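Local structure of PT26-6P (Thermococcus sp., 2WB7) at residues G232-S237 and V253-K258; E174-D179 and W200-D205; I53-P58 and I165-K170; A130-V135 and P372-A377; V313-R318 and A498-L503. The protein is of unknown function but is encoded by a mobile extrachromosomal element of Euryarchaea and folds into two immunoglobulin-like domains and a helical one. All blocks are in the same frame, centred on the assembly; numbering follows the deposited sequence.

Interaction 1 (G232-S237 and V253-K258); sequences GGMLGS and VLYQNK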
# COMPACT_ATOMS: atom_id res chain seq x y z
N GLY A 232 9.27 3.11 10.77
CA GLY A 232 9.63 4.51 10.94
C GLY A 232 8.97 5.48 9.98
O GLY A 232 9.17 6.70 10.10
N GLY A 233 8.20 4.97 9.02
CA GLY A 233 7.41 5.84 8.15
C GLY A 233 6.53 6.75 8.98
O GLY A 233 6.08 6.35 10.05
N MSE A 234 6.26 7.96 8.51
CA MSE A 234 5.55 8.94 9.33
C MSE A 234 4.06 9.09 9.04
O MSE A 234 3.58 8.69 7.99
CB MSE A 234 6.23 10.31 9.27
CG MSE A 234 6.15 11.04 10.60
SE MSE A 234 6.50 12.92 10.51
CE MSE A 234 5.03 13.42 9.36
N LEU A 235 3.35 9.66 10.01
CA LEU A 235 1.95 10.04 9.88
C LEU A 235 1.81 11.54 10.10
O LEU A 235 2.51 12.11 10.94
CB LEU A 235 1.11 9.35 10.94
CG LEU A 235 1.13 7.83 10.82
CD1 LEU A 235 0.65 7.16 12.11
CD2 LEU A 235 0.26 7.45 9.62
N GLY A 236 0.88 12.16 9.39
CA GLY A 236 0.51 13.54 9.66
C GLY A 236 1.60 14.56 9.39
O GLY A 236 2.33 14.48 8.41
N SER A 237 1.70 15.55 10.26
CA SER A 237 2.57 16.68 10.01
C SER A 237 3.22 17.09 11.30
O SER A 237 2.60 16.99 12.36
CB SER A 237 1.74 17.84 9.49
OG SER A 237 2.51 19.02 9.37
N VAL A 253 10.98 13.05 4.93
CA VAL A 253 10.72 11.88 5.73
C VAL A 253 9.93 10.92 4.85
O VAL A 253 9.21 11.36 3.95
CB VAL A 253 9.87 12.22 6.94
CG1 VAL A 253 10.68 12.92 8.01
CG2 VAL A 253 8.69 13.05 6.50
N LEU A 254 10.06 9.62 5.09
CA LEU A 254 9.22 8.68 4.39
C LEU A 254 7.86 8.71 5.05
O LEU A 254 7.75 8.89 6.26
CB LEU A 254 9.79 7.28 4.51
CG LEU A 254 11.11 7.03 3.77
CD1 LEU A 254 11.38 5.51 3.76
CD2 LEU A 254 11.07 7.61 2.35
N TYR A 255 6.81 8.56 4.26
CA TYR A 255 5.48 8.52 4.87
C TYR A 255 4.93 7.11 4.81
O TYR A 255 5.24 6.36 3.88
CB TYR A 255 4.53 9.53 4.19
CG TYR A 255 4.48 10.88 4.87
CD1 TYR A 255 5.38 11.89 4.55
CD2 TYR A 255 3.52 11.14 5.85
CE1 TYR A 255 5.33 13.11 5.19
CE2 TYR A 255 3.46 12.35 6.48
CZ TYR A 255 4.35 13.33 6.15
OH TYR A 255 4.27 14.53 6.81
N GLN A 256 4.13 6.73 5.79
CA GLN A 256 3.33 5.54 5.60
C GLN A 256 2.37 5.87 4.45
O GLN A 256 1.96 7.03 4.29
CB GLN A 256 2.55 5.18 6.87
CG GLN A 256 3.39 4.87 8.11
CD GLN A 256 4.25 3.63 7.95
OE1 GLN A 256 3.92 2.71 7.20
NE2 GLN A 256 5.37 3.61 8.65
N ASN A 257 2.04 4.87 3.63
CA ASN A 257 1.04 5.04 2.59
C ASN A 257 -0.11 4.07 2.84
O ASN A 257 0.11 2.97 3.32
CB ASN A 257 1.61 4.71 1.20
CG ASN A 257 2.43 5.84 0.62
OD1 ASN A 257 3.65 5.82 0.70
ND2 ASN A 257 1.78 6.80 0.02
N LYS A 258 -1.32 4.47 2.49
CA LYS A 258 -2.44 3.56 2.43
C LYS A 258 -2.53 3.05 0.98
O LYS A 258 -2.50 3.84 0.05
CB LYS A 258 -3.71 4.31 2.80
CG LYS A 258 -4.80 3.46 3.42
CD LYS A 258 -6.18 4.09 3.19
CE LYS A 258 -6.12 5.62 3.07
NZ LYS A 258 -7.47 6.24 2.72
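A single backbone bridge between M234 and Y255 fastens an irregular loop to strand 253-261 of the eight-stranded sheet in the second immunoglobulin-like domain. M234 N donates to L254 O at 2.9 Å, and Q256 N returns a bond to M234 O at 3.0 Å. The bridge therefore brackets Y255, and Y255 itself is backbone-bonded to T270 of strand 266-272. The loop thus docks beside a sheet strand for one residue pair only, and G236 carries it on to a backbone bond with M380.

Beyond the bridge, CB of M234 lies over one face of the Y255 ring, while its selenomethionine chain runs alongside the phenol, pointing the same way. SE stands 5.5 Å from the ring centroid, oblique to it, as a Met-aromatic contact. G236 O is at the ring's edge near OH, although the place of that hydroxyl is uncertain. Putting an alanine at Y255 would probably open a gap under the M234 side chain and leave its selenium arm freer to turn.

On the glycine side, Q256 bends at chi2 (-64°), carrying its amide back over G233. NE2 reaches G233 O at 3.2 Å, with the acceptor in the amide plane but the donor above the carbonyl plane, and it also donates to I230 O.

Interaction 2 (E174-D179 and W200-D205); sequences EAWKTD and WVHDKD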
# COMPACT_ATOMS: atom_id res chain seq x y z
N GLU A 174 -1.88 -43.25 -27.09
CA GLU A 174 -1.64 -44.31 -28.04
C GLU A 174 -1.83 -45.67 -27.37
O GLU A 174 -1.42 -45.88 -26.23
CB GLU A 174 -0.24 -44.21 -28.60
CG GLU A 174 0.02 -42.98 -29.45
CD GLU A 174 1.43 -42.96 -30.04
OE1 GLU A 174 2.15 -41.95 -29.85
OE2 GLU A 174 1.82 -43.95 -30.69
N ALA A 175 -2.47 -46.59 -28.10
CA ALA A 175 -2.61 -47.98 -27.67
C ALA A 175 -1.80 -48.86 -28.62
O ALA A 175 -1.98 -48.79 -29.83
CB ALA A 175 -4.08 -48.39 -27.68
N TRP A 176 -0.91 -49.68 -28.08
CA TRP A 176 -0.08 -50.58 -28.89
C TRP A 176 -0.29 -52.03 -28.47
O TRP A 176 -0.39 -52.32 -27.28
CB TRP A 176 1.40 -50.20 -28.76
CG TRP A 176 1.78 -48.91 -29.45
CD1 TRP A 176 1.33 -47.66 -29.14
CD2 TRP A 176 2.69 -48.75 -30.56
NE1 TRP A 176 1.90 -46.73 -29.98
CE2 TRP A 176 2.74 -47.36 -30.86
CE3 TRP A 176 3.47 -49.63 -31.32
CZ2 TRP A 176 3.52 -46.85 -31.90
CZ3 TRP A 176 4.25 -49.11 -32.35
CH2 TRP A 176 4.27 -47.74 -32.63
N LYS A 177 -0.36 -52.94 -29.45
CA LYS A 177 -0.44 -54.39 -29.19
C LYS A 177 0.70 -55.10 -29.90
O LYS A 177 1.26 -54.57 -30.87
CB LYS A 177 -1.76 -54.97 -29.69
CG LYS A 177 -2.92 -54.00 -29.73
CD LYS A 177 -3.45 -53.67 -28.33
CE LYS A 177 -4.55 -52.60 -28.38
NZ LYS A 177 -5.22 -52.44 -27.04
N THR A 178 1.04 -56.30 -29.44
CA THR A 178 1.99 -57.17 -30.15
C THR A 178 1.37 -57.80 -31.39
O THR A 178 0.28 -58.37 -31.33
CB THR A 178 2.49 -58.34 -29.28
OG1 THR A 178 1.44 -58.77 -28.41
CG2 THR A 178 3.68 -57.92 -28.45
N ASP A 179 2.08 -57.68 -32.50
CA ASP A 179 1.68 -58.29 -33.76
C ASP A 179 2.20 -59.72 -33.80
O ASP A 179 3.34 -59.96 -34.22
CB ASP A 179 2.22 -57.49 -34.94
CG ASP A 179 1.80 -58.07 -36.28
OD1 ASP A 179 1.56 -59.29 -36.35
OD2 ASP A 179 1.69 -57.29 -37.25
N TRP A 200 5.93 -55.07 -31.62
CA TRP A 200 4.80 -54.26 -31.19
C TRP A 200 4.35 -53.30 -32.28
O TRP A 200 5.18 -52.72 -32.98
CB TRP A 200 5.16 -53.47 -29.93
CG TRP A 200 5.42 -54.35 -28.76
CD1 TRP A 200 6.52 -55.12 -28.53
CD2 TRP A 200 4.55 -54.56 -27.65
NE1 TRP A 200 6.38 -55.81 -27.35
CE2 TRP A 200 5.18 -55.48 -26.78
CE3 TRP A 200 3.29 -54.07 -27.30
CZ2 TRP A 200 4.60 -55.91 -25.59
CZ3 TRP A 200 2.71 -54.50 -26.11
CH2 TRP A 200 3.37 -55.41 -25.27
N VAL A 201 3.04 -53.12 -32.41
CA VAL A 201 2.51 -52.23 -33.45
C VAL A 201 1.35 -51.35 -32.95
O VAL A 201 0.69 -51.66 -31.96
CB VAL A 201 2.15 -53.03 -34.75
CG1 VAL A 201 0.96 -53.96 -34.52
CG2 VAL A 201 1.89 -52.08 -35.91
N HIS A 202 1.12 -50.24 -33.65
CA HIS A 202 0.24 -49.20 -33.16
C HIS A 202 -1.22 -49.43 -33.50
O HIS A 202 -1.66 -49.22 -34.63
CB HIS A 202 0.69 -47.84 -33.70
CG HIS A 202 -0.13 -46.70 -33.19
ND1 HIS A 202 -0.44 -45.60 -33.97
CD2 HIS A 202 -0.74 -46.50 -32.00
CE1 HIS A 202 -1.19 -44.76 -33.27
NE2 HIS A 202 -1.39 -45.29 -32.08
N ASP A 203 -1.99 -49.84 -32.49
CA ASP A 203 -3.39 -50.19 -32.65
C ASP A 203 -4.34 -48.99 -32.83
O ASP A 203 -4.75 -48.68 -33.93
CB ASP A 203 -3.86 -51.04 -31.48
CG ASP A 203 -5.27 -51.55 -31.66
OD1 ASP A 203 -5.66 -51.79 -32.82
OD2 ASP A 203 -5.99 -51.70 -30.65
N LYS A 204 -4.71 -48.35 -31.72
CA LYS A 204 -5.68 -47.26 -31.76
C LYS A 204 -5.23 -46.02 -30.99
O LYS A 204 -4.17 -46.01 -30.36
CB LYS A 204 -7.02 -47.75 -31.21
CG LYS A 204 -6.92 -48.31 -29.80
CD LYS A 204 -8.07 -49.28 -29.52
CE LYS A 204 -7.94 -49.92 -28.14
NZ LYS A 204 -9.19 -50.62 -27.73
N ASP A 205 -6.04 -44.96 -31.07
CA ASP A 205 -5.82 -43.73 -30.31
C ASP A 205 -7.05 -43.43 -29.47
O ASP A 205 -8.18 -43.48 -29.96
CB ASP A 205 -5.51 -42.58 -31.26
CG ASP A 205 -4.13 -42.69 -31.87
OD1 ASP A 205 -3.27 -43.34 -31.24
OD2 ASP A 205 -3.90 -42.13 -32.96
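The carbonyl oxygen of A175 is gripped by two successive backbone N-H groups, both weakly: D203 N at 2.9 Å and K204 N at 3.3 Å. Further along, the strands pair regularly, V201 N meeting K177 O at 2.8 Å in a nearly straight bond that K177 N and V201 O reciprocate.

Aromatic groups crowd the face that carries W176, H202, T178 and W200. The H202 imidazole forms an offset stack with the five-membered ring of W176, their planes 27° apart, while H202 CB sits over the six-membered ring as a CH-pi contact. With CG of H202 anti to its backbone N (chi1 -178°), the two side chains run at about a right angle to each other, although their rings are nearly stacked. Hydrogen bonds within each strand fix both rings: W176 NE1 reaches E174 OE2 at 2.9 Å, and H202 NE2 reaches D205 OD1 at 2.8 Å, in the imidazole plane. The other E174 oxygen is held by H86. At the next pair on this face, T178 CG2 lies over the W200 indole near CE2, a CH-pi contact 3.5 Å from the centroid of the five-membered ring. F82 meets the rings of both W176 and W200.

Beyond the regular pairs, D179 bonds through its backbone to C199, half of the C188-C199 disulfide. Two residues, D203 and K204, opposite the single A175 make this a classic beta bulge, set in the antiparallel sheet of the first immunoglobulin-like domain.

Interaction 3 (I53-P58 and I165-K170); sequences IHIYGP and IRVIVK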
# COMPACT_ATOMS: atom_id res chain seq x y z
N ILE A 53 -3.21 -33.50 -12.79
CA ILE A 53 -3.14 -32.05 -12.93
C ILE A 53 -3.01 -31.38 -11.57
O ILE A 53 -3.82 -31.63 -10.68
CB ILE A 53 -4.38 -31.49 -13.65
CG1 ILE A 53 -4.70 -32.33 -14.89
CG2 ILE A 53 -4.17 -30.02 -13.99
CD1 ILE A 53 -5.78 -31.74 -15.80
N HIS A 54 -1.99 -30.54 -11.42
CA HIS A 54 -1.81 -29.71 -10.23
C HIS A 54 -1.68 -28.23 -10.58
O HIS A 54 -0.99 -27.86 -11.54
CB HIS A 54 -0.60 -30.17 -9.43
CG HIS A 54 -0.72 -31.56 -8.90
ND1 HIS A 54 -1.24 -31.84 -7.66
CD2 HIS A 54 -0.41 -32.76 -9.46
CE1 HIS A 54 -1.25 -33.15 -7.47
NE2 HIS A 54 -0.75 -33.73 -8.55
N ILE A 55 -2.37 -27.40 -9.80
CA ILE A 55 -2.34 -25.95 -9.96
C ILE A 55 -1.70 -25.28 -8.74
O ILE A 55 -2.04 -25.59 -7.59
CB ILE A 55 -3.76 -25.37 -10.14
CG1 ILE A 55 -4.48 -26.07 -11.28
CG2 ILE A 55 -3.70 -23.87 -10.39
CD1 ILE A 55 -5.93 -25.72 -11.38
N TYR A 56 -0.77 -24.37 -9.01
CA TYR A 56 -0.08 -23.64 -7.94
C TYR A 56 -0.10 -22.13 -8.15
O TYR A 56 0.06 -21.63 -9.27
CB TYR A 56 1.37 -24.09 -7.86
CG TYR A 56 1.56 -25.57 -7.72
CD1 TYR A 56 1.62 -26.17 -6.48
CD2 TYR A 56 1.70 -26.37 -8.85
CE1 TYR A 56 1.79 -27.52 -6.35
CE2 TYR A 56 1.88 -27.72 -8.74
CZ TYR A 56 1.93 -28.30 -7.48
OH TYR A 56 2.11 -29.66 -7.36
N GLY A 57 -0.26 -21.40 -7.04
CA GLY A 57 -0.13 -19.95 -7.06
C GLY A 57 0.45 -19.45 -5.75
O GLY A 57 0.71 -20.24 -4.86
N PRO A 58 0.63 -18.13 -5.63
CA PRO A 58 1.22 -17.54 -4.42
C PRO A 58 0.41 -17.91 -3.19
O PRO A 58 -0.77 -18.22 -3.30
CB PRO A 58 1.14 -16.04 -4.68
CG PRO A 58 1.02 -15.90 -6.16
CD PRO A 58 0.25 -17.10 -6.61
N ILE A 165 -9.78 -20.89 -10.33
CA ILE A 165 -9.09 -21.22 -11.57
C ILE A 165 -9.45 -22.64 -12.03
O ILE A 165 -9.54 -23.57 -11.24
CB ILE A 165 -7.57 -21.13 -11.41
CG1 ILE A 165 -7.18 -19.74 -10.91
CG2 ILE A 165 -6.87 -21.41 -12.74
CD1 ILE A 165 -5.70 -19.59 -10.67
N ARG A 166 -9.67 -22.80 -13.32
CA ARG A 166 -9.84 -24.14 -13.84
C ARG A 166 -9.01 -24.41 -15.10
O ARG A 166 -8.73 -23.50 -15.91
CB ARG A 166 -11.32 -24.51 -14.00
CG ARG A 166 -12.01 -23.99 -15.26
CD ARG A 166 -13.31 -24.80 -15.51
NE ARG A 166 -14.22 -24.86 -14.35
CZ ARG A 166 -15.51 -24.52 -14.39
NH1 ARG A 166 -16.06 -24.09 -15.52
NH2 ARG A 166 -16.26 -24.60 -13.30
N VAL A 167 -8.60 -25.66 -15.23
CA VAL A 167 -7.71 -26.10 -16.30
C VAL A 167 -8.34 -27.24 -17.10
O VAL A 167 -9.01 -28.11 -16.55
CB VAL A 167 -6.37 -26.58 -15.74
CG1 VAL A 167 -5.38 -26.85 -16.88
CG2 VAL A 167 -5.81 -25.56 -14.76
N ILE A 168 -8.13 -27.22 -18.41
CA ILE A 168 -8.67 -28.27 -19.26
C ILE A 168 -7.58 -28.82 -20.16
O ILE A 168 -6.97 -28.09 -20.93
CB ILE A 168 -9.86 -27.77 -20.08
CG1 ILE A 168 -10.98 -27.35 -19.14
CG2 ILE A 168 -10.33 -28.85 -21.06
CD1 ILE A 168 -12.30 -26.98 -19.83
N VAL A 169 -7.32 -30.12 -20.02
CA VAL A 169 -6.32 -30.78 -20.83
C VAL A 169 -6.99 -31.73 -21.82
O VAL A 169 -7.88 -32.51 -21.46
CB VAL A 169 -5.30 -31.57 -19.97
CG1 VAL A 169 -4.09 -31.99 -20.82
CG2 VAL A 169 -4.87 -30.75 -18.76
N LYS A 170 -6.55 -31.65 -23.06
CA LYS A 170 -7.09 -32.47 -24.12
C LYS A 170 -5.98 -33.10 -24.93
O LYS A 170 -4.88 -32.54 -25.06
CB LYS A 170 -7.98 -31.62 -25.02
CG LYS A 170 -9.21 -31.08 -24.33
CD LYS A 170 -10.12 -30.34 -25.30
CE LYS A 170 -11.33 -29.78 -24.58
NZ LYS A 170 -12.22 -29.00 -25.50
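I53 and I55 face V167 and V169 across the interior of a beta sandwich, consistent with the immunoglobulin-like family of this domain. Strand 53-58 belongs to the mixed sheet and strand 165-170 to the antiparallel one. Their axes approach to 8.8 Å with N-to-C directions 146° apart. No hydrogen bond crosses the gap, which is closed by aliphatic branches alone.

Alternation along each strand makes the fit. H54 and Y56 on one side, R166 and I168 on the other, turn outward, so that every second residue forms a bump and the backbone between them a hollow. V167 pushes into the hollow between I53 and I55. Its CG2 lies against I55 CD1 at 3.4 Å, and its CB faces I53 CG2 at 4.4 Å. In turn I53 fills the notch between V167 and V169, its CD1 resting on V169 CG2 at 3.3 Å. Both isoleucines place CG1 anti to the carbonyl carbon (chi1 -46° in I53, -53° in I55), which sends the long ethyl arm across the gap and past the valine methyl coming the other way.

Around this row, L210 and A212 of strand 198-213 pack on I53, V69 of strand 66-75 packs on I55 and I165, and I87 packs on V169. At the other end of the row, I55 CD1 lies 4.2 Å from the carbonyl oxygen of I165.

Interaction 4 (A130-V135 and P372-A377); sequences APDPLV and PIWLAA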
# COMPACT_ATOMS: atom_id res chain seq x y z
N ALA A 130 -7.93 -11.97 -10.60
CA ALA A 130 -9.34 -12.01 -10.24
C ALA A 130 -10.16 -10.89 -10.90
O ALA A 130 -9.60 -10.01 -11.56
CB ALA A 130 -9.48 -11.94 -8.73
N PRO A 131 -11.50 -10.91 -10.72
CA PRO A 131 -12.33 -9.80 -11.19
C PRO A 131 -11.92 -8.46 -10.54
O PRO A 131 -11.59 -8.41 -9.35
CB PRO A 131 -13.75 -10.21 -10.74
CG PRO A 131 -13.70 -11.68 -10.64
CD PRO A 131 -12.31 -11.99 -10.14
N ASP A 132 -11.96 -7.39 -11.33
CA ASP A 132 -11.47 -6.09 -10.90
C ASP A 132 -12.42 -4.96 -11.30
O ASP A 132 -12.31 -4.43 -12.41
CB ASP A 132 -10.09 -5.85 -11.52
CG ASP A 132 -9.34 -4.70 -10.88
OD1 ASP A 132 -9.95 -3.88 -10.17
OD2 ASP A 132 -8.12 -4.64 -11.09
N PRO A 133 -13.32 -4.58 -10.40
CA PRO A 133 -14.35 -3.57 -10.62
C PRO A 133 -13.82 -2.15 -10.82
O PRO A 133 -14.38 -1.40 -11.64
CB PRO A 133 -15.18 -3.62 -9.34
CG PRO A 133 -14.70 -4.80 -8.57
CD PRO A 133 -13.31 -5.07 -9.01
N LEU A 134 -12.75 -1.78 -10.12
CA LEU A 134 -12.22 -0.41 -10.16
C LEU A 134 -11.27 -0.06 -11.33
O LEU A 134 -11.08 1.12 -11.65
CB LEU A 134 -11.55 -0.08 -8.82
CG LEU A 134 -12.53 0.02 -7.66
CD1 LEU A 134 -11.87 0.65 -6.44
CD2 LEU A 134 -13.74 0.83 -8.11
N VAL A 135 -10.69 -1.08 -11.96
CA VAL A 135 -9.56 -0.85 -12.88
C VAL A 135 -9.77 0.25 -13.92
O VAL A 135 -8.86 1.04 -14.18
CB VAL A 135 -9.10 -2.17 -13.58
CG1 VAL A 135 -10.23 -2.75 -14.40
CG2 VAL A 135 -7.90 -1.92 -14.48
N PRO A 372 -4.36 -5.51 -17.44
CA PRO A 372 -4.27 -4.18 -16.84
C PRO A 372 -4.21 -4.24 -15.31
O PRO A 372 -5.03 -4.92 -14.69
CB PRO A 372 -5.58 -3.51 -17.27
CG PRO A 372 -6.29 -4.50 -18.16
CD PRO A 372 -5.74 -5.84 -17.83
N ILE A 373 -3.26 -3.54 -14.70
CA ILE A 373 -3.23 -3.46 -13.25
C ILE A 373 -3.16 -2.00 -12.82
O ILE A 373 -2.69 -1.14 -13.58
CB ILE A 373 -2.04 -4.21 -12.66
CG1 ILE A 373 -0.77 -3.82 -13.39
CG2 ILE A 373 -2.28 -5.71 -12.73
CD1 ILE A 373 0.46 -4.41 -12.77
N TRP A 374 -3.64 -1.73 -11.60
CA TRP A 374 -3.61 -0.39 -11.07
C TRP A 374 -3.17 -0.40 -9.62
O TRP A 374 -3.33 -1.40 -8.92
CB TRP A 374 -4.98 0.27 -11.19
CG TRP A 374 -6.05 -0.38 -10.36
CD1 TRP A 374 -6.83 -1.43 -10.72
CD2 TRP A 374 -6.42 -0.04 -9.02
NE1 TRP A 374 -7.69 -1.75 -9.70
CE2 TRP A 374 -7.46 -0.91 -8.64
CE3 TRP A 374 -5.98 0.92 -8.11
CZ2 TRP A 374 -8.06 -0.86 -7.39
CZ3 TRP A 374 -6.58 0.98 -6.86
CH2 TRP A 374 -7.61 0.10 -6.52
N LEU A 375 -2.59 0.72 -9.19
CA LEU A 375 -2.26 0.92 -7.78
C LEU A 375 -2.67 2.32 -7.33
O LEU A 375 -2.57 3.31 -8.09
CB LEU A 375 -0.77 0.72 -7.53
CG LEU A 375 -0.34 0.74 -6.06
CD1 LEU A 375 -0.76 -0.51 -5.37
CD2 LEU A 375 1.16 0.88 -5.95
N ALA A 376 -3.17 2.40 -6.11
CA ALA A 376 -3.46 3.67 -5.49
C ALA A 376 -2.71 3.69 -4.18
O ALA A 376 -2.70 2.70 -3.45
CB ALA A 376 -4.97 3.83 -5.25
N ALA A 377 -2.05 4.80 -3.89
CA ALA A 377 -1.28 4.90 -2.66
C ALA A 377 -1.45 6.31 -2.16
O ALA A 377 -1.19 7.28 -2.89
CB ALA A 377 0.19 4.61 -2.92
O HOH W 1 -5.29 -4.32 -10.65
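From its CB, the W374 indole projects out of strand 370-379 toward D132, L134 and V135, with CG between the backbone N and the carbonyl carbon (chi1 65°). The first atom across the gap is CD1, which meets the start of helix 135-144: V135 CA is 3.5 Å away and V135 CB 3.7 Å. Next around the ring, NE1 donates to D132 OD1 at 3.1 Å. That bond is close to straight (168°), lies in the indole plane and uses the syn lone pair of the carboxylate, whose plane is turned 40° from the ring. A weak second bond runs from NE1 to D132 OD2.

The contact joins the two immunoglobulin-like domains, the loop from the first leaning on a strand in the eight-stranded antiparallel sheet of the second. There D132 OD2 also takes a hydrogen bond from a water that accepts from W374 N, and it forms a salt bridge with K129, which reaches P372 O as well. A phenylalanine in place of W374 is likely to cost D132 OD1 its indole N-H and leave the carboxylate freer to turn about its lysine and water.

Beyond NE1, the benzo part of the indole reaches L134, whose CB is 3.9 Å from CZ2. A376 CB stands at the ring edge, in its plane. At the opposite end of the contact, V135 CG2 touches P372 CB at 4.0 Å.

Interaction 5 (V313-R318 and A498-L503); sequences VIEGGR and ALNGDL
Backbone phi angles of -50° at E315 and 109° at G316 shape a type II beta turn that presents the N-H of G316 to the carbonyl oxygen of N500. This turn, running from I314 to G317, links strands 301-314 and 319-331 of the second immunoglobulin-like domain, and it meets the short link between two helices of the helical domain, 471-499 and 503-523. Within the turn, G317 N closes on I314 O at 2.8 Å. G316 N, in the same turn, donates to N500 O at 2.9 Å, the one hydrogen bond directly joining the two segments.

Beside it, the CB and CG of E315 lie along the N500 side chain, the two pointing the same way. Next to this bond, the glycines come close: G316 O is 4.1 Å from G501 CA, and G317 CA is 4.0 Å from G501 O. With no side chain at G501, the two backbones can come this close. R149 donates to both G317 O and G501 O, tying the two loops together a second time.

D502 is the N-cap of the following helix, its OD1 accepting from Q505 N while OD2 bonds H354 of strand 350-364. V313 CG2 approaches that same OD2 at 4.3 Å.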
# COMPACT_ATOMS: atom_id res chain seq x y z
N VAL A 313 -9.88 19.27 -0.10
CA VAL A 313 -11.13 18.86 0.49
C VAL A 313 -11.88 20.11 0.91
O VAL A 313 -11.38 20.91 1.71
CB VAL A 313 -10.93 17.94 1.71
CG1 VAL A 313 -12.24 17.67 2.37
CG2 VAL A 313 -10.29 16.65 1.29
N ILE A 314 -13.08 20.26 0.38
CA ILE A 314 -13.93 21.38 0.76
C ILE A 314 -14.73 21.03 2.02
O ILE A 314 -15.10 19.88 2.21
CB ILE A 314 -14.91 21.68 -0.35
CG1 ILE A 314 -14.14 22.10 -1.60
CG2 ILE A 314 -15.88 22.76 0.10
CD1 ILE A 314 -13.39 23.39 -1.41
N GLU A 315 -14.99 22.01 2.87
CA GLU A 315 -15.87 21.77 4.02
C GLU A 315 -17.17 21.12 3.57
O GLU A 315 -17.81 21.57 2.63
CB GLU A 315 -16.17 23.07 4.74
CG GLU A 315 -14.99 23.55 5.54
CD GLU A 315 -15.10 25.00 5.95
OE1 GLU A 315 -16.14 25.65 5.66
OE2 GLU A 315 -14.12 25.50 6.56
N GLY A 316 -17.57 20.05 4.26
CA GLY A 316 -18.72 19.26 3.83
C GLY A 316 -18.25 17.93 3.29
O GLY A 316 -18.91 16.91 3.49
N GLY A 317 -17.12 17.94 2.59
CA GLY A 317 -16.43 16.70 2.19
C GLY A 317 -16.21 16.55 0.70
O GLY A 317 -15.67 15.54 0.25
N ARG A 318 -16.62 17.53 -0.09
CA ARG A 318 -16.39 17.47 -1.51
C ARG A 318 -14.90 17.68 -1.80
O ARG A 318 -14.20 18.37 -1.05
CB ARG A 318 -17.23 18.53 -2.24
CG ARG A 318 -17.29 18.33 -3.74
CD ARG A 318 -18.11 19.41 -4.42
NE ARG A 318 -17.31 20.59 -4.73
CZ ARG A 318 -17.29 21.69 -3.99
NH1 ARG A 318 -18.03 21.75 -2.89
NH2 ARG A 318 -16.53 22.71 -4.34
N ALA A 498 -13.14 16.29 11.67
CA ALA A 498 -14.25 15.38 11.95
C ALA A 498 -15.59 16.06 11.65
O ALA A 498 -16.39 15.54 10.88
CB ALA A 498 -14.20 14.89 13.37
N LEU A 499 -15.81 17.23 12.22
CA LEU A 499 -17.03 17.99 11.98
C LEU A 499 -17.35 18.35 10.53
O LEU A 499 -18.50 18.62 10.22
CB LEU A 499 -17.00 19.29 12.77
CG LEU A 499 -17.19 19.17 14.28
CD1 LEU A 499 -16.94 20.54 14.90
CD2 LEU A 499 -18.60 18.64 14.60
N ASN A 500 -16.35 18.39 9.65
CA ASN A 500 -16.62 18.82 8.27
C ASN A 500 -16.40 17.79 7.18
O ASN A 500 -16.19 18.15 6.03
CB ASN A 500 -15.83 20.06 7.91
CG ASN A 500 -16.18 21.22 8.79
OD1 ASN A 500 -15.88 21.19 9.99
ND2 ASN A 500 -16.84 22.23 8.22
N GLY A 501 -16.47 16.52 7.54
CA GLY A 501 -16.49 15.48 6.53
C GLY A 501 -15.15 14.88 6.14
O GLY A 501 -15.02 14.29 5.07
N ASP A 502 -14.16 15.01 7.01
CA ASP A 502 -12.91 14.32 6.78
C ASP A 502 -12.47 13.60 8.02
O ASP A 502 -11.51 13.99 8.67
CB ASP A 502 -11.83 15.29 6.33
CG ASP A 502 -10.60 14.59 5.80
OD1 ASP A 502 -10.55 13.34 5.93
OD2 ASP A 502 -9.70 15.27 5.27
N LEU A 503 -13.18 12.53 8.36
CA LEU A 503 -12.88 11.79 9.57
C LEU A 503 -11.58 11.00 9.45
O LEU A 503 -10.92 10.71 10.46
CB LEU A 503 -14.05 10.88 9.90
CG LEU A 503 -13.89 9.98 11.12
CD1 LEU A 503 -13.40 10.74 12.39
CD2 LEU A 503 -15.23 9.24 11.35

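The five contacts spread along an elongated chain, with interactions 2 and 5 on opposite sides of its centre, about 79 Å apart, centre to centre. Interactions 2 and 3 share strand 163-178 of the first immunoglobulin-like domain and lie about 31 Å apart, again between centres. Interactions 1, 4 and 5 all reach the eight-stranded sheet of the second domain; 1 and 4 touch through N257 and A377 on neighbouring strands. Along the sequence, interaction 3 closes before 2 opens and 2 before 1, whereas interaction 4 spans 1 and 2 and crosses both 3 and 5. Interactions 4 and 5 join this central sheet to the first domain and the helical domain respectively.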